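Local coordinates for ERPP protein (Borrelia burgdorferi, PDB 4BOB) that is an outer surface lipoprotein of the Lyme disease spirochaete that probably recruits the host complement regulator factor H to the bacterial surface, at residues Gly70-Thr75 / Tyr103-Glu108; Lys38-Asp43 / Trp48-Asp53; Leu54-Glu59 / Ile63-Asn68. One frame throughout, in Å; residues are numbered along the deposited sequence.

How the contacts relate
Along the chain, contact 2 comes first, contact 3 follows on the same strand, 48-58, and contact 1 closes last. Contacts 2 and 3 are successive antiparallel hairpins, their centres about 16 Å apart, and they build the 34-42, 48-58, 63-69 part of the eight-stranded sheet. Contact 1 lies about 12 Å from contact 2 and 13 Å from contact 3, centre to centre; there the edge strand 72-79, one of the two outermost, paired with 63-69, receives the loop 103-108. Leu67 of contact 3 packs on Ile39 and Leu51 of contact 2, and Leu51 touches Tyr105 of contact 1. One apolar patch thus connects the first strands of the sheet with a loop from the later half of the chain.

Contact 1. Residues Gly70-Thr75 / Tyr103-Glu108; sequences GGHSAT and YGYKYE
Strand 72-79, an outermost strand of the eight-stranded antiparallel sheet, meets the loop 103-108 at two places, His72 on Tyr105 and Thr75 on Tyr103. The rings of His72 and Tyr105 form an edge-to-face (T-shaped) pair, with centroids 4.6 Å apart and planes at 84°. Tyr105 supplies the edge: its CE1 sits over the centre of the imidazole, 3.4 Å above the plane, while Tyr105 CD1 comes within 3.4 Å of His72 NE2. A chi1 of -167°, with CG trans to N, swings the Tyr105 ring back toward the strand although the CB does not point there. One face of the phenol is covered by the aliphatic CG of Lys106, 3.7 Å above the ring centre, and the ring also packs on Leu67, Ala69 and Tyr152. At the other end, Thr75 CG2 touches Tyr103 CE2 at 3.7 Å, and Thr75 O approaches CD2 of the same tyrosine obliquely.

No hydrogen bond joins the two segments; a type I turn from Tyr105 to Glu108 shapes the loop between the short strands 101-102 and 115-116. Its own backbone bond, Glu108 N to Tyr105 O, is weak at 3.3 Å. The Glu108 carboxylate reaches back inside the turn, where OE2 accepts the N-H of Tyr105 at 2.7 Å, from a donor 38° out of the carboxylate plane. That oxygen is gripped a second time by the hydroxyl of Tyr152, and OE1 is bound by Asp138 N and the hydroxyl of Tyr102, so the buried acid is tied to the loop and to strands 131-139 and 149-155. Backbone bonds of Tyr103 and Gly104 with Phe76 continue the attachment of the loop one residue beyond Thr75.

Contact 2. Residues Lys38-Asp43 / Trp48-Asp53; sequences KIKNKD and WTDLGD
The indole of Trp48 carries the aliphatic chain of Lys42 on one face: Lys42 CG stands 3.6 Å from the centroid of the six-membered ring and only 7° off its normal, a CH-pi contact, with CE farther along near NE1. At the edge, near the ring plane, Lys40 O lies 4.0 Å from Trp48 CZ3. The Asn41 side chain crosses that of Leu51 at about a right angle, ND2 3.7 Å from Leu51 CD2, while OD1 lies alongside the methyl of Thr49.

Between these groups the two hairpin strands pair antiparallel, with a classic beta bulge. Leu51 and Gly52 both face Ile39, whose carbonyl O takes both N-H groups, each at 3.1 Å. Two salt bridges span the strands: Lys40 NZ reaches Asp50 OD1 at 2.6 Å, its chain lying beside the aspartate, and Lys38 NZ meets Asp53 OD1 at 3.1 Å on the syn side, tilted 30° out of the carboxylate plane.

Strand 149-155 flanks the hairpin along 34-42, placing Ala153 and Glu151 against Trp48 and Tyr152 against Ile39; along 48-58, strand 63-69 brings Leu67 to Ile39 and Leu51.

Contact 3. Residues Leu54-Glu59 / Ile63-Asn68; sequences LVVRKE and IDTGLN
Arg57 reaches across the hairpin to Asp64, its cross-strand partner in an antiparallel hydrogen-bonded pair. Its CB passes 3.7 Å from Asp64 O, the same carbonyl that accepts Arg57 N at 2.7 Å. CG then runs anti to the backbone N (chi1 -167°), and bends at chi2 and chi3 turn the end of the chain over the aspartate. There CZ comes within 3.9 Å of Asp64 OD2. NH1 lies 3.8 Å from Asp64 CB. At the edge of the guanidinium, Arg57 NH1 also gives a weak but straight bond, 3.3 Å long, to Glu59 OE1. NH2 sits 3.5 Å from Asp64 OD2, which lies well out of the guanidinium plane; the pair is a salt bridge of charges rather than a directed hydrogen bond.

On the opposite face Val56 CG1 touches Ile63 CG2 at 3.4 Å and Thr65 CG2 at 3.5 Å, and Lys58 there pairs with Glu81. The Thr65 hydroxyl bonds to Phe77 O of strand 72-79. Val55 and Gly66 exchange two further backbone bonds.

Asp64 OD1 has a weak hydrogen bond with Thr75 OG1, which ties the acid to strand 72-79 as well. One guanidinium thus serves two carboxylates in this beta hairpin, Glu59 by a directed though weak bond and Asp64 by charge, an attraction that should tolerate some rotation of the group and probably offsets the like charges of the two acids.

Contact 1. Residues Gly70-Thr75 / Tyr103-Glu108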
loop_
_atom_site.group_PDB
_atom_site.type_symbol
_atom_site.label_atom_id
_atom_site.label_comp_id
_atom_site.label_asym_id
_atom_site.label_seq_id
_atom_site.Cartn_x
_atom_site.Cartn_y
_atom_site.Cartn_z
ATOM N N GLY A 70 -7.647 -12.130 4.872
ATOM C CA GLY A 70 -8.245 -13.212 5.650
ATOM C C GLY A 70 -9.615 -12.750 6.075
ATOM O O GLY A 70 -10.380 -12.242 5.248
ATOM N N GLY A 71 -9.917 -12.892 7.362
ATOM C CA GLY A 71 -11.123 -12.296 7.958
ATOM C C GLY A 71 -10.829 -11.116 8.882
ATOM O O GLY A 71 -11.600 -10.841 9.799
ATOM N N HIS A 72 -9.709 -10.431 8.642
ATOM C CA HIS A 72 -9.347 -9.189 9.343
ATOM C C HIS A 72 -9.599 -8.039 8.360
ATOM O O HIS A 72 -9.144 -8.091 7.212
ATOM C CB HIS A 72 -7.884 -9.289 9.881
ATOM C CG HIS A 72 -7.011 -8.074 9.655
ATOM N ND1 HIS A 72 -6.957 -7.379 8.461
ATOM C CD2 HIS A 72 -6.092 -7.492 10.462
ATOM C CE1 HIS A 72 -6.079 -6.397 8.564
ATOM N NE2 HIS A 72 -5.538 -6.444 9.768
ATOM N N SER A 73 -10.356 -7.038 8.816
ATOM C CA SER A 73 -10.678 -5.829 8.036
ATOM C C SER A 73 -10.314 -4.574 8.844
ATOM O O SER A 73 -10.913 -4.313 9.885
ATOM C CB SER A 73 -12.170 -5.797 7.714
ATOM O OG SER A 73 -12.520 -4.590 7.049
ATOM N N ALA A 74 -9.339 -3.808 8.360
ATOM C CA ALA A 74 -8.792 -2.683 9.117
ATOM C C ALA A 74 -7.902 -1.763 8.261
ATOM O O ALA A 74 -7.264 -2.201 7.309
ATOM C CB ALA A 74 -8.016 -3.205 10.322
ATOM N N THR A 75 -7.876 -0.478 8.605
ATOM C CA THR A 75 -7.071 0.527 7.871
ATOM C C THR A 75 -5.573 0.182 7.763
ATOM O O THR A 75 -4.896 -0.176 8.746
ATOM C CB THR A 75 -7.259 1.963 8.461
ATOM O OG1 THR A 75 -8.520 2.490 8.017
ATOM C CG2 THR A 75 -6.134 2.927 8.020
ATOM N N TYR A 103 -0.341 1.693 9.621
ATOM C CA TYR A 103 -0.467 0.532 10.515
ATOM C C TYR A 103 0.109 -0.760 9.882
ATOM O O TYR A 103 0.894 -1.501 10.501
ATOM C CB TYR A 103 -1.942 0.278 10.805
ATOM C CG TYR A 103 -2.719 1.416 11.434
ATOM C CD1 TYR A 103 -2.621 1.690 12.794
ATOM C CD2 TYR A 103 -3.598 2.184 10.675
ATOM C CE1 TYR A 103 -3.354 2.726 13.377
ATOM C CE2 TYR A 103 -4.330 3.222 11.250
ATOM C CZ TYR A 103 -4.205 3.479 12.595
ATOM O OH TYR A 103 -4.921 4.484 13.155
ATOM N N GLY A 104 -0.323 -1.030 8.651
ATOM C CA GLY A 104 0.102 -2.205 7.889
ATOM C C GLY A 104 -0.765 -3.459 8.045
ATOM O O GLY A 104 -1.978 -3.443 7.768
ATOM N N TYR A 105 -0.125 -4.560 8.442
ATOM C CA TYR A 105 -0.825 -5.802 8.748
ATOM C C TYR A 105 -0.290 -6.276 10.092
ATOM O O TYR A 105 0.552 -5.611 10.682
ATOM C CB TYR A 105 -0.657 -6.862 7.622
ATOM C CG TYR A 105 -1.606 -8.069 7.708
ATOM C CD1 TYR A 105 -2.957 -7.911 8.046
ATOM C CD2 TYR A 105 -1.151 -9.377 7.446
ATOM C CE1 TYR A 105 -3.823 -9.003 8.126
ATOM C CE2 TYR A 105 -2.015 -10.471 7.520
ATOM C CZ TYR A 105 -3.355 -10.281 7.862
ATOM O OH TYR A 105 -4.255 -11.348 7.941
ATOM N N LYS A 106 -0.786 -7.415 10.568
ATOM C CA LYS A 106 -0.679 -7.771 11.985
ATOM C C LYS A 106 0.750 -8.012 12.481
ATOM O O LYS A 106 1.136 -7.596 13.573
ATOM C CB LYS A 106 -1.609 -8.941 12.328
ATOM C CG LYS A 106 -1.710 -10.110 11.353
ATOM C CD LYS A 106 -2.783 -11.077 11.869
ATOM C CE LYS A 106 -3.198 -12.164 10.878
ATOM N NZ LYS A 106 -3.576 -13.447 11.563
ATOM N N TYR A 107 1.536 -8.639 11.621
ATOM C CA TYR A 107 2.912 -9.048 11.927
ATOM C C TYR A 107 3.872 -7.920 12.111
ATOM O O TYR A 107 4.912 -8.093 12.743
ATOM C CB TYR A 107 3.451 -9.896 10.777
ATOM C CG TYR A 107 2.670 -11.136 10.673
ATOM C CD1 TYR A 107 2.729 -12.070 11.718
ATOM C CD2 TYR A 107 1.808 -11.358 9.601
ATOM C CE1 TYR A 107 1.987 -13.226 11.683
ATOM C CE2 TYR A 107 1.051 -12.523 9.541
ATOM C CZ TYR A 107 1.149 -13.449 10.589
ATOM O OH TYR A 107 0.412 -14.592 10.557
ATOM N N GLU A 108 3.548 -6.796 11.496
ATOM C CA GLU A 108 4.371 -5.626 11.600
ATOM C C GLU A 108 3.925 -4.781 12.789
ATOM O O GLU A 108 2.770 -4.717 13.216
ATOM C CB GLU A 108 4.348 -4.762 10.351
ATOM C CG GLU A 108 3.906 -5.436 9.092
ATOM C CD GLU A 108 3.528 -4.416 8.080
ATOM O OE1 GLU A 108 4.359 -3.509 7.872
ATOM O OE2 GLU A 108 2.398 -4.505 7.543
#

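Contact 2. Residues Lys38-Asp43 / Trp48-Asp53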
loop_
_atom_site.group_PDB
_atom_site.type_symbol
_atom_site.label_atom_id
_atom_site.label_comp_id
_atom_site.label_asym_id
_atom_site.label_seq_id
_atom_site.Cartn_x
_atom_site.Cartn_y
_atom_site.Cartn_z
ATOM N N LYS A 38 -5.825 -6.112 -5.914
ATOM C CA LYS A 38 -5.161 -7.210 -5.223
ATOM C C LYS A 38 -3.834 -6.745 -4.615
ATOM O O LYS A 38 -3.080 -6.017 -5.249
ATOM C CB LYS A 38 -4.893 -8.392 -6.200
ATOM C CG LYS A 38 -6.055 -9.369 -6.385
ATOM C CD LYS A 38 -6.132 -10.351 -5.210
ATOM C CE LYS A 38 -7.426 -11.155 -5.184
ATOM N NZ LYS A 38 -7.624 -11.817 -3.866
ATOM N N ILE A 39 -3.563 -7.173 -3.383
ATOM C CA ILE A 39 -2.252 -6.970 -2.769
ATOM C C ILE A 39 -1.626 -8.304 -2.392
ATOM O O ILE A 39 -2.317 -9.221 -1.959
ATOM C CB ILE A 39 -2.273 -5.993 -1.548
ATOM C CG1 ILE A 39 -0.859 -5.857 -0.950
ATOM C CG2 ILE A 39 -3.311 -6.395 -0.502
ATOM C CD1 ILE A 39 -0.528 -4.474 -0.447
ATOM N N LYS A 40 -0.309 -8.372 -2.605
ATOM C CA LYS A 40 0.543 -9.475 -2.176
ATOM C C LYS A 40 1.567 -9.097 -1.095
ATOM O O LYS A 40 1.974 -7.940 -0.985
ATOM C CB LYS A 40 1.361 -9.938 -3.368
ATOM C CG LYS A 40 0.573 -10.450 -4.543
ATOM C CD LYS A 40 1.525 -10.671 -5.695
ATOM C CE LYS A 40 0.835 -11.379 -6.846
ATOM N NZ LYS A 40 0.887 -12.859 -6.667
ATOM N N ASN A 41 2.016 -10.087 -0.331
ATOM C CA ASN A 41 3.255 -9.928 0.442
ATOM C C ASN A 41 4.258 -11.072 0.288
ATOM O O ASN A 41 3.944 -12.184 -0.164
ATOM C CB ASN A 41 2.982 -9.712 1.932
ATOM C CG ASN A 41 2.267 -10.890 2.591
ATOM O OD1 ASN A 41 2.056 -11.958 1.997
ATOM N ND2 ASN A 41 1.874 -10.687 3.834
ATOM N N LYS A 42 5.481 -10.771 0.697
ATOM C CA LYS A 42 6.515 -11.774 0.782
ATOM C C LYS A 42 6.320 -12.605 2.042
ATOM O O LYS A 42 6.194 -12.079 3.146
ATOM C CB LYS A 42 7.885 -11.120 0.733
ATOM C CG LYS A 42 8.253 -10.742 -0.685
ATOM C CD LYS A 42 9.753 -10.744 -0.884
ATOM C CE LYS A 42 10.152 -11.150 -2.290
ATOM N NZ LYS A 42 11.237 -10.249 -2.774
ATOM N N ASP A 43 6.273 -13.912 1.860
ATOM C CA ASP A 43 6.014 -14.794 2.966
ATOM C C ASP A 43 7.303 -15.075 3.725
ATOM O O ASP A 43 8.353 -14.474 3.445
ATOM C CB ASP A 43 5.288 -16.075 2.495
ATOM C CG ASP A 43 6.155 -17.006 1.628
ATOM O OD1 ASP A 43 7.344 -16.736 1.355
ATOM O OD2 ASP A 43 5.606 -18.034 1.214
ATOM N N TRP A 48 6.672 -13.974 -2.862
ATOM C CA TRP A 48 5.422 -13.271 -3.120
ATOM C C TRP A 48 4.241 -14.212 -3.080
ATOM O O TRP A 48 4.147 -15.131 -3.893
ATOM C CB TRP A 48 5.438 -12.627 -4.508
ATOM C CG TRP A 48 6.388 -11.498 -4.622
ATOM C CD1 TRP A 48 7.480 -11.417 -5.430
ATOM C CD2 TRP A 48 6.335 -10.288 -3.874
ATOM N NE1 TRP A 48 8.102 -10.212 -5.247
ATOM C CE2 TRP A 48 7.423 -9.499 -4.289
ATOM C CE3 TRP A 48 5.463 -9.793 -2.900
ATOM C CZ2 TRP A 48 7.669 -8.243 -3.764
ATOM C CZ3 TRP A 48 5.696 -8.563 -2.384
ATOM C CH2 TRP A 48 6.794 -7.784 -2.815
ATOM N N THR A 49 3.335 -13.955 -2.145
ATOM C CA THR A 49 2.097 -14.719 -2.003
ATOM C C THR A 49 0.955 -13.705 -2.005
ATOM O O THR A 49 1.134 -12.565 -1.561
ATOM C CB THR A 49 2.103 -15.583 -0.703
ATOM O OG1 THR A 49 0.864 -16.300 -0.559
ATOM C CG2 THR A 49 2.329 -14.727 0.533
ATOM N N ASP A 50 -0.207 -14.100 -2.518
ATOM C CA ASP A 50 -1.378 -13.229 -2.423
ATOM C C ASP A 50 -1.852 -13.121 -0.970
ATOM O O ASP A 50 -2.074 -14.143 -0.311
ATOM C CB ASP A 50 -2.519 -13.752 -3.286
ATOM C CG ASP A 50 -2.247 -13.625 -4.751
ATOM O OD1 ASP A 50 -1.183 -13.083 -5.091
ATOM O OD2 ASP A 50 -3.097 -14.059 -5.560
ATOM N N LEU A 51 -2.006 -11.880 -0.497
ATOM C CA LEU A 51 -2.451 -11.549 0.867
ATOM C C LEU A 51 -3.953 -11.246 0.939
ATOM O O LEU A 51 -4.653 -11.778 1.807
ATOM C CB LEU A 51 -1.675 -10.327 1.347
ATOM C CG LEU A 51 -2.004 -9.703 2.704
ATOM C CD1 LEU A 51 -1.905 -10.731 3.841
ATOM C CD2 LEU A 51 -1.049 -8.540 2.923
ATOM N N GLY A 52 -4.436 -10.377 0.040
ATOM C CA GLY A 52 -5.872 -10.077 -0.073
ATOM C C GLY A 52 -6.187 -8.966 -1.071
ATOM O O GLY A 52 -5.487 -8.811 -2.080
ATOM N N ASP A 53 -7.256 -8.209 -0.783
ATOM C CA ASP A 53 -7.647 -7.016 -1.545
ATOM C C ASP A 53 -7.561 -5.739 -0.700
ATOM O O ASP A 53 -7.872 -5.745 0.496
ATOM C CB ASP A 53 -9.088 -7.135 -2.051
ATOM C CG ASP A 53 -9.299 -8.336 -2.944
ATOM O OD1 ASP A 53 -8.988 -9.430 -2.461
ATOM O OD2 ASP A 53 -9.781 -8.194 -4.102
#

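Contact 3. Residues Leu54-Glu59 / Ile63-Asn68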
loop_
_atom_site.group_PDB
_atom_site.type_symbol
_atom_site.label_atom_id
_atom_site.label_comp_id
_atom_site.label_asym_id
_atom_site.label_seq_id
_atom_site.Cartn_x
_atom_site.Cartn_y
_atom_site.Cartn_z
ATOM N N LEU A 54 -7.181 -4.643 -1.360
ATOM C CA LEU A 54 -6.957 -3.354 -0.728
ATOM C C LEU A 54 -7.968 -2.358 -1.275
ATOM O O LEU A 54 -8.057 -2.165 -2.496
ATOM C CB LEU A 54 -5.536 -2.868 -1.029
ATOM C CG LEU A 54 -5.016 -1.614 -0.313
ATOM C CD1 LEU A 54 -4.554 -1.925 1.100
ATOM C CD2 LEU A 54 -3.855 -1.012 -1.092
ATOM N N VAL A 55 -8.701 -1.722 -0.361
ATOM C CA VAL A 55 -9.830 -0.856 -0.688
ATOM C C VAL A 55 -9.415 0.611 -0.600
ATOM O O VAL A 55 -9.374 1.204 0.498
ATOM C CB VAL A 55 -11.024 -1.120 0.259
ATOM C CG1 VAL A 55 -12.129 -0.085 0.060
ATOM C CG2 VAL A 55 -11.575 -2.527 0.043
ATOM N N VAL A 56 -9.112 1.199 -1.756
ATOM C CA VAL A 56 -8.607 2.564 -1.776
ATOM C C VAL A 56 -9.801 3.508 -1.926
ATOM O O VAL A 56 -10.626 3.361 -2.844
ATOM C CB VAL A 56 -7.526 2.786 -2.866
ATOM C CG1 VAL A 56 -6.704 4.025 -2.537
ATOM C CG2 VAL A 56 -6.595 1.583 -2.960
ATOM N N ARG A 57 -9.889 4.452 -0.993
ATOM C CA ARG A 57 -11.033 5.346 -0.863
ATOM C C ARG A 57 -10.530 6.796 -0.825
ATOM O O ARG A 57 -9.519 7.103 -0.187
ATOM C CB ARG A 57 -11.820 5.007 0.417
ATOM C CG ARG A 57 -13.211 5.646 0.530
ATOM C CD ARG A 57 -13.576 5.953 1.977
ATOM N NE ARG A 57 -13.409 4.784 2.851
ATOM C CZ ARG A 57 -12.987 4.828 4.120
ATOM N NH1 ARG A 57 -12.659 5.989 4.700
ATOM N NH2 ARG A 57 -12.875 3.696 4.823
ATOM N N LYS A 58 -11.267 7.672 -1.502
ATOM C CA LYS A 58 -10.882 9.056 -1.717
ATOM C C LYS A 58 -11.712 10.005 -0.844
ATOM O O LYS A 58 -12.923 10.108 -1.034
ATOM C CB LYS A 58 -11.081 9.373 -3.199
ATOM C CG LYS A 58 -10.994 10.839 -3.578
ATOM C CD LYS A 58 -9.763 11.513 -3.001
ATOM C CE LYS A 58 -9.738 12.972 -3.371
ATOM N NZ LYS A 58 -8.761 13.678 -2.514
ATOM N N GLU A 59 -11.056 10.708 0.089
ATOM C CA GLU A 59 -11.735 11.589 1.073
ATOM C C GLU A 59 -11.750 13.061 0.657
ATOM O O GLU A 59 -10.901 13.515 -0.119
ATOM C CB GLU A 59 -11.031 11.598 2.450
ATOM C CG GLU A 59 -10.403 10.324 2.967
ATOM C CD GLU A 59 -11.375 9.465 3.748
ATOM O OE1 GLU A 59 -12.298 8.900 3.097
ATOM O OE2 GLU A 59 -11.199 9.346 4.999
ATOM N N ILE A 63 -6.533 10.301 1.153
ATOM C CA ILE A 63 -6.927 8.964 0.722
ATOM C C ILE A 63 -6.934 8.134 2.002
ATOM O O ILE A 63 -6.053 8.313 2.851
ATOM C CB ILE A 63 -5.858 8.299 -0.232
ATOM C CG1 ILE A 63 -5.303 9.259 -1.318
ATOM C CG2 ILE A 63 -6.389 7.005 -0.847
ATOM C CD1 ILE A 63 -5.991 9.214 -2.670
ATOM N N ASP A 64 -7.911 7.246 2.156
ATOM C CA ASP A 64 -7.758 6.114 3.074
ATOM C C ASP A 64 -7.591 4.886 2.210
ATOM O O ASP A 64 -8.189 4.795 1.136
ATOM C CB ASP A 64 -8.970 5.887 3.992
ATOM C CG ASP A 64 -8.714 4.777 5.035
ATOM O OD1 ASP A 64 -7.838 4.975 5.890
ATOM O OD2 ASP A 64 -9.360 3.707 5.007
ATOM N N THR A 65 -6.790 3.945 2.689
ATOM C CA THR A 65 -6.734 2.599 2.127
ATOM C C THR A 65 -6.780 1.599 3.279
ATOM O O THR A 65 -6.153 1.815 4.328
ATOM C CB THR A 65 -5.461 2.355 1.296
ATOM O OG1 THR A 65 -4.409 1.966 2.167
ATOM C CG2 THR A 65 -5.027 3.612 0.526
ATOM N N GLY A 66 -7.527 0.516 3.074
ATOM C CA GLY A 66 -7.758 -0.501 4.108
ATOM C C GLY A 66 -7.607 -1.934 3.620
ATOM O O GLY A 66 -7.980 -2.279 2.492
ATOM N N LEU A 67 -7.063 -2.767 4.497
ATOM C CA LEU A 67 -6.754 -4.152 4.175
ATOM C C LEU A 67 -7.848 -5.092 4.664
ATOM O O LEU A 67 -8.112 -5.195 5.869
ATOM C CB LEU A 67 -5.408 -4.577 4.797
ATOM C CG LEU A 67 -4.869 -5.995 4.450
ATOM C CD1 LEU A 67 -4.981 -6.359 2.963
ATOM C CD2 LEU A 67 -3.435 -6.142 4.925
ATOM N N ASN A 68 -8.464 -5.782 3.701
ATOM C CA ASN A 68 -9.271 -6.976 3.966
ATOM C C ASN A 68 -8.480 -8.234 3.626
ATOM O O ASN A 68 -8.581 -8.751 2.529
ATOM C CB ASN A 68 -10.543 -6.936 3.144
ATOM C CG ASN A 68 -11.264 -5.651 3.306
ATOM O OD1 ASN A 68 -11.227 -4.803 2.429
ATOM N ND2 ASN A 68 -11.867 -5.463 4.457
#